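Local coordinates for conserved domain protein (Streptococcus pneumoniae, PDB 2I7R) that is of unknown function but belongs to the glyoxalase/bleomycin resistance protein/dioxygenase superfamily and forms a two-chain assembly, at residues A[65-70]-A[108-113]. Numbering follows the deposited sequence.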
loop_
_atom_site.group_PDB
_atom_site.type_symbol
_atom_site.label_atom_id
_atom_site.label_comp_id
_atom_site.label_asym_id
_atom_site.label_seq_id
_atom_site.Cartn_x
_atom_site.Cartn_y
_atom_site.Cartn_z
ATOM N N ILE A 65 -5.145 -6.351 2.196
ATOM C CA ILE A 65 -4.740 -4.983 2.508
ATOM C C ILE A 65 -5.934 -4.048 2.600
ATOM O O ILE A 65 -7.010 -4.339 2.078
ATOM C CB ILE A 65 -3.690 -4.403 1.498
ATOM C CG1 ILE A 65 -4.385 -3.900 0.219
ATOM C CG2 ILE A 65 -2.494 -5.438 1.285
ATOM C CD1 ILE A 65 -3.438 -3.290 -0.861
ATOM N N ILE A 66 -5.729 -2.945 3.303
ATOM C CA ILE A 66 -6.671 -1.823 3.306
ATOM C C ILE A 66 -5.864 -0.572 2.960
ATOM O O ILE A 66 -4.826 -0.295 3.556
ATOM C CB ILE A 66 -7.393 -1.677 4.688
ATOM C CG1 ILE A 66 -8.234 -2.950 4.971
ATOM C CG2 ILE A 66 -8.255 -0.428 4.731
ATOM C CD1 ILE A 66 -8.879 -3.018 6.340
ATOM N N ILE A 67 -6.355 0.145 1.957
ATOM C CA ILE A 67 -5.756 1.377 1.465
ATOM C C ILE A 67 -6.610 2.490 2.051
ATOM O O ILE A 67 -7.783 2.637 1.652
ATOM C CB ILE A 67 -5.848 1.425 -0.086
ATOM C CG1 ILE A 67 -4.837 0.454 -0.756
ATOM C CG2 ILE A 67 -5.723 2.819 -0.585
ATOM C CD1 ILE A 67 -5.237 0.187 -2.217
ATOM N N HIS A 68 -6.047 3.244 3.000
ATOM C CA HIS A 68 -6.779 4.330 3.678
ATOM C C HIS A 68 -6.523 5.652 2.996
ATOM O O HIS A 68 -5.368 6.050 2.803
ATOM C CB HIS A 68 -6.400 4.473 5.158
ATOM C CG HIS A 68 -6.605 3.233 5.980
ATOM N ND1 HIS A 68 -7.712 3.040 6.779
ATOM C CD2 HIS A 68 -5.826 2.143 6.154
ATOM C CE1 HIS A 68 -7.631 1.858 7.367
ATOM N NE2 HIS A 68 -6.477 1.308 7.029
ATOM N N ILE A 69 -7.608 6.354 2.680
ATOM C CA ILE A 69 -7.534 7.641 2.016
ATOM C C ILE A 69 -8.185 8.697 2.890
ATOM O O ILE A 69 -9.409 8.636 3.173
ATOM C CB ILE A 69 -8.188 7.614 0.611
ATOM C CG1 ILE A 69 -7.522 6.523 -0.244
ATOM C CG2 ILE A 69 -8.105 9.036 -0.089
ATOM C CD1 ILE A 69 -8.273 6.148 -1.501
ATOM N N GLU A 70 -7.375 9.642 3.361
ATOM C CA GLU A 70 -7.922 10.726 4.155
ATOM C C GLU A 70 -8.671 11.747 3.271
ATOM O O GLU A 70 -8.150 12.234 2.264
ATOM C CB GLU A 70 -6.850 11.411 4.993
ATOM C CG GLU A 70 -7.458 12.140 6.200
ATOM C CD GLU A 70 -6.422 12.633 7.193
ATOM O OE1 GLU A 70 -5.201 12.522 6.912
ATOM O OE2 GLU A 70 -6.849 13.138 8.255
ATOM N N ALA A 108 -10.598 -6.355 -7.658
ATOM C CA ALA A 108 -9.419 -7.237 -7.521
ATOM C C ALA A 108 -9.024 -7.566 -6.098
ATOM O O ALA A 108 -7.831 -7.774 -5.806
ATOM C CB ALA A 108 -8.204 -6.673 -8.280
ATOM N N GLY A 109 -10.011 -7.646 -5.203
ATOM C CA GLY A 109 -9.715 -7.961 -3.805
ATOM C C GLY A 109 -9.347 -6.729 -2.971
ATOM O O GLY A 109 -9.218 -6.853 -1.748
ATOM N N LEU A 110 -9.178 -5.547 -3.593
ATOM C CA LEU A 110 -8.733 -4.355 -2.815
ATOM C C LEU A 110 -9.874 -3.880 -1.954
ATOM O O LEU A 110 -11.022 -4.001 -2.371
ATOM C CB LEU A 110 -8.302 -3.183 -3.687
ATOM C CG LEU A 110 -7.132 -3.498 -4.622
ATOM C CD1 LEU A 110 -7.094 -2.537 -5.756
ATOM C CD2 LEU A 110 -5.875 -3.537 -3.829
ATOM N N VAL A 111 -9.531 -3.343 -0.787
ATOM C CA VAL A 111 -10.460 -2.724 0.157
ATOM C C VAL A 111 -9.960 -1.293 0.430
ATOM O O VAL A 111 -8.769 -1.051 0.670
ATOM C CB VAL A 111 -10.541 -3.519 1.517
ATOM C CG1 VAL A 111 -11.407 -2.763 2.566
ATOM C CG2 VAL A 111 -11.014 -5.031 1.316
ATOM N N LEU A 112 -10.874 -0.347 0.373
ATOM C CA LEU A 112 -10.494 1.056 0.520
ATOM C C LEU A 112 -11.222 1.615 1.727
ATOM O O LEU A 112 -12.380 1.250 1.984
ATOM C CB LEU A 112 -10.799 1.876 -0.747
ATOM C CG LEU A 112 -9.829 1.594 -1.926
ATOM C CD1 LEU A 112 -10.216 0.324 -2.651
ATOM C CD2 LEU A 112 -9.773 2.771 -2.930
ATOM N N ASP A 113 -10.531 2.483 2.460
ATOM C CA ASP A 113 -11.155 3.240 3.550
ATOM C C ASP A 113 -11.055 4.719 3.233
ATOM O O ASP A 113 -9.961 5.241 3.046
ATOM C CB ASP A 113 -10.459 2.918 4.879
ATOM C CG ASP A 113 -10.973 3.748 6.048
ATOM O OD1 ASP A 113 -12.155 4.122 6.049
ATOM O OD2 ASP A 113 -10.189 4.020 6.968
HETATM O O HOH W 1 -7.434 -6.160 0.297
#
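D113 and H68 sit side by side on adjacent parallel strands, their side chains on the same face of the sheet. The CB of D113 lies 3.3 Å from H68 ND1 and also meets I66 CG2 at 4.0 Å. With CG anti to the backbone N (chi1 175°), the carboxylate reaches the imidazole edge: OD2 accepts from H68 ND1 at 2.7 Å through its anti lone pair, close to the ring plane, while the carboxylate plane stands 83° from the ring. OD1 is taken by L102 N, so both oxygens are bonded and the group's rotation is fixed. I66 CG2 covers one face of the imidazole near its rim.

I67 N donates to V111 O (3.0 Å), and I67 O accepts from D113 N; I69 N donates to D113 O. In the loop that precedes strand 111-116, a water bridges I65 N and G109 O. On the face opposite H68, L110 CD2 touches the CD1 atoms of I65 (3.8 Å) and I67, and I69 CD1 meets L112 CD2.

That apolar face packs on strand 5-12 and helix 16-27. The pairing joins first and last strands of a βαβββ module, as in glyoxalase relatives; 65-70 also pairs antiparallel with the second subunit, whose D10 binds H68 NE2.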